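Local coordinates for basic helix-loop-helix, putative, expressed (Oryza sativa subsp. japonica, PDB 5LW0), which binds ADP-ribose through its macrodomain and probably takes part in DNA interstrand crosslink repair regulated by ADP-ribosylation, at residues S168-L173 with F223-A228. Residues are numbered along the deposited sequence; the frame is centred on the assembly and turned at random.
Sequences SVAVPL and FENFVA
Ala170 and Asn225 face each other with CA atoms 6.3 Å apart where the outermost strand of the macrodomain sheet, 167-172, runs beside the C-terminal helix 208-230. The axes of 168-172 and 223-228 approach to 8.3 Å and their N-to-C directions are 30° apart, both chains heading roughly the same way. Strand 167-172 pairs antiparallel with 187-192, through backbone bonds such as Val169 to His190; Ser168 and Ala170 turn their CB atoms to the helix, while Val169 points away, its side chain touching Cys159 of helix 150-159.

Every close approach between the two segments involves Asn225, its CB pointing at the strand. The amide nitrogen ND2 donates to Ser168 OG at 2.8 Å. The bond is moderately bent, 147° at the hydrogen, though OG stays in the amide plane. With CB pointing at the helix, chi1 of 65° puts OG between the backbone N and the carbonyl carbon, within reach of ND2. OG also hydrogen-bonds OG of Ser221, one turn before Asn225 on the same helix. The methyl CB of Ala170 sits 4.1 Å from Asn225 OD1. This same OD1 accepts from a water 2.7 Å away, and that water accepts in turn from the backbone N of Ala170.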
loop_
_atom_site.group_PDB
_atom_site.type_symbol
_atom_site.label_atom_id
_atom_site.label_comp_id
_atom_site.label_asym_id
_atom_site.label_seq_id
_atom_site.Cartn_x
_atom_site.Cartn_y
_atom_site.Cartn_z
ATOM N N SER A 168 -8.841 2.886 -5.040
ATOM C CA SER A 168 -8.371 3.160 -3.699
ATOM C C SER A 168 -9.118 4.368 -3.161
ATOM O O SER A 168 -9.773 5.091 -3.934
ATOM C CB SER A 168 -6.875 3.386 -3.672
ATOM O OG SER A 168 -6.539 4.536 -4.387
ATOM N N VAL A 169 -9.060 4.570 -1.846
ATOM C CA VAL A 169 -9.651 5.744 -1.199
ATOM C C VAL A 169 -8.788 6.196 -0.028
ATOM O O VAL A 169 -8.341 5.400 0.742
ATOM C CB VAL A 169 -11.116 5.483 -0.740
ATOM C CG1 VAL A 169 -11.207 4.381 0.239
ATOM C CG2 VAL A 169 -11.744 6.763 -0.179
ATOM N N ALA A 170 -8.519 7.506 0.016
ATOM C CA ALA A 170 -7.704 8.114 1.031
ATOM C C ALA A 170 -8.545 8.515 2.161
ATOM O O ALA A 170 -9.586 9.172 1.983
ATOM C CB ALA A 170 -6.978 9.335 0.484
ATOM N N VAL A 171 -8.097 8.147 3.353
ATOM C CA VAL A 171 -8.864 8.462 4.583
ATOM C C VAL A 171 -7.959 9.185 5.539
ATOM O O VAL A 171 -6.925 8.641 5.948
ATOM C CB VAL A 171 -9.373 7.168 5.228
ATOM C CG1 VAL A 171 -10.147 7.475 6.526
ATOM C CG2 VAL A 171 -10.258 6.381 4.242
ATOM N N PRO A 172 -8.370 10.382 6.015
ATOM C CA PRO A 172 -7.554 11.008 7.051
ATOM C C PRO A 172 -7.742 10.326 8.377
ATOM O O PRO A 172 -8.857 9.957 8.724
ATOM C CB PRO A 172 -8.078 12.452 7.128
ATOM C CG PRO A 172 -9.085 12.581 6.085
ATOM C CD PRO A 172 -9.472 11.227 5.581
ATOM N N LEU A 173 -6.637 10.068 9.068
ATOM C CA LEU A 173 -6.663 9.316 10.323
ATOM C C LEU A 173 -6.718 10.318 11.496
ATOM O O LEU A 173 -5.810 11.114 11.635
ATOM C CB LEU A 173 -5.389 8.465 10.462
ATOM C CG LEU A 173 -5.319 7.604 11.708
ATOM C CD1 LEU A 173 -6.419 6.569 11.775
ATOM C CD2 LEU A 173 -3.976 6.930 11.871
ATOM N N PHE A 223 -1.022 5.657 -5.814
ATOM C CA PHE A 223 -0.005 6.673 -5.925
ATOM C C PHE A 223 -0.592 7.998 -6.256
ATOM O O PHE A 223 -0.159 9.026 -5.723
ATOM C CB PHE A 223 1.061 6.282 -6.917
ATOM C CG PHE A 223 1.863 5.021 -6.546
ATOM C CD1 PHE A 223 2.048 4.595 -5.252
ATOM C CD2 PHE A 223 2.386 4.235 -7.560
ATOM C CE1 PHE A 223 2.780 3.494 -4.970
ATOM C CE2 PHE A 223 3.104 3.115 -7.268
ATOM C CZ PHE A 223 3.264 2.716 -5.997
ATOM N N GLU A 224 -1.638 8.012 -7.065
ATOM C CA GLU A 224 -2.344 9.281 -7.391
ATOM C C GLU A 224 -3.074 9.860 -6.172
ATOM O O GLU A 224 -3.048 11.094 -5.934
ATOM C CB GLU A 224 -3.306 9.108 -8.561
ATOM C CG GLU A 224 -2.636 8.989 -9.898
ATOM C CD GLU A 224 -2.192 10.337 -10.465
ATOM O OE1 GLU A 224 -2.746 11.385 -10.073
ATOM O OE2 GLU A 224 -1.346 10.296 -11.343
ATOM N N ASN A 225 -3.709 9.012 -5.382
ATOM C CA ASN A 225 -4.289 9.473 -4.106
ATOM C C ASN A 225 -3.248 10.021 -3.177
ATOM O O ASN A 225 -3.486 10.983 -2.496
ATOM C CB ASN A 225 -5.087 8.337 -3.465
ATOM C CG ASN A 225 -6.543 8.396 -3.831
ATOM O OD1 ASN A 225 -7.193 9.445 -3.655
ATOM N ND2 ASN A 225 -7.130 7.232 -4.114
ATOM N N PHE A 226 -2.087 9.394 -3.132
ATOM C CA PHE A 226 -1.027 9.857 -2.258
ATOM C C PHE A 226 -0.529 11.239 -2.717
ATOM O O PHE A 226 -0.421 12.126 -1.954
ATOM C CB PHE A 226 0.094 8.821 -2.246
ATOM C CG PHE A 226 1.372 9.300 -1.619
ATOM C CD1 PHE A 226 1.429 9.773 -0.339
ATOM C CD2 PHE A 226 2.510 9.310 -2.387
ATOM C CE1 PHE A 226 2.685 10.211 0.193
ATOM C CE2 PHE A 226 3.730 9.661 -1.849
ATOM C CZ PHE A 226 3.786 10.201 -0.612
ATOM N N VAL A 227 -0.288 11.373 -3.984
ATOM C CA VAL A 227 0.144 12.685 -4.519
ATOM C C VAL A 227 -0.881 13.747 -4.262
ATOM O O VAL A 227 -0.521 14.867 -3.906
ATOM C CB VAL A 227 0.512 12.610 -5.968
ATOM C CG1 VAL A 227 0.775 13.960 -6.515
ATOM C CG2 VAL A 227 1.738 11.744 -6.118
ATOM N N ALA A 228 -2.167 13.412 -4.345
ATOM C CA ALA A 228 -3.231 14.405 -4.077
ATOM C C ALA A 228 -3.267 14.844 -2.598
ATOM O O ALA A 228 -3.642 16.000 -2.305
ATOM C CB ALA A 228 -4.551 13.888 -4.496
HETATM O O HOH W 1 -9.451 9.318 -2.136
#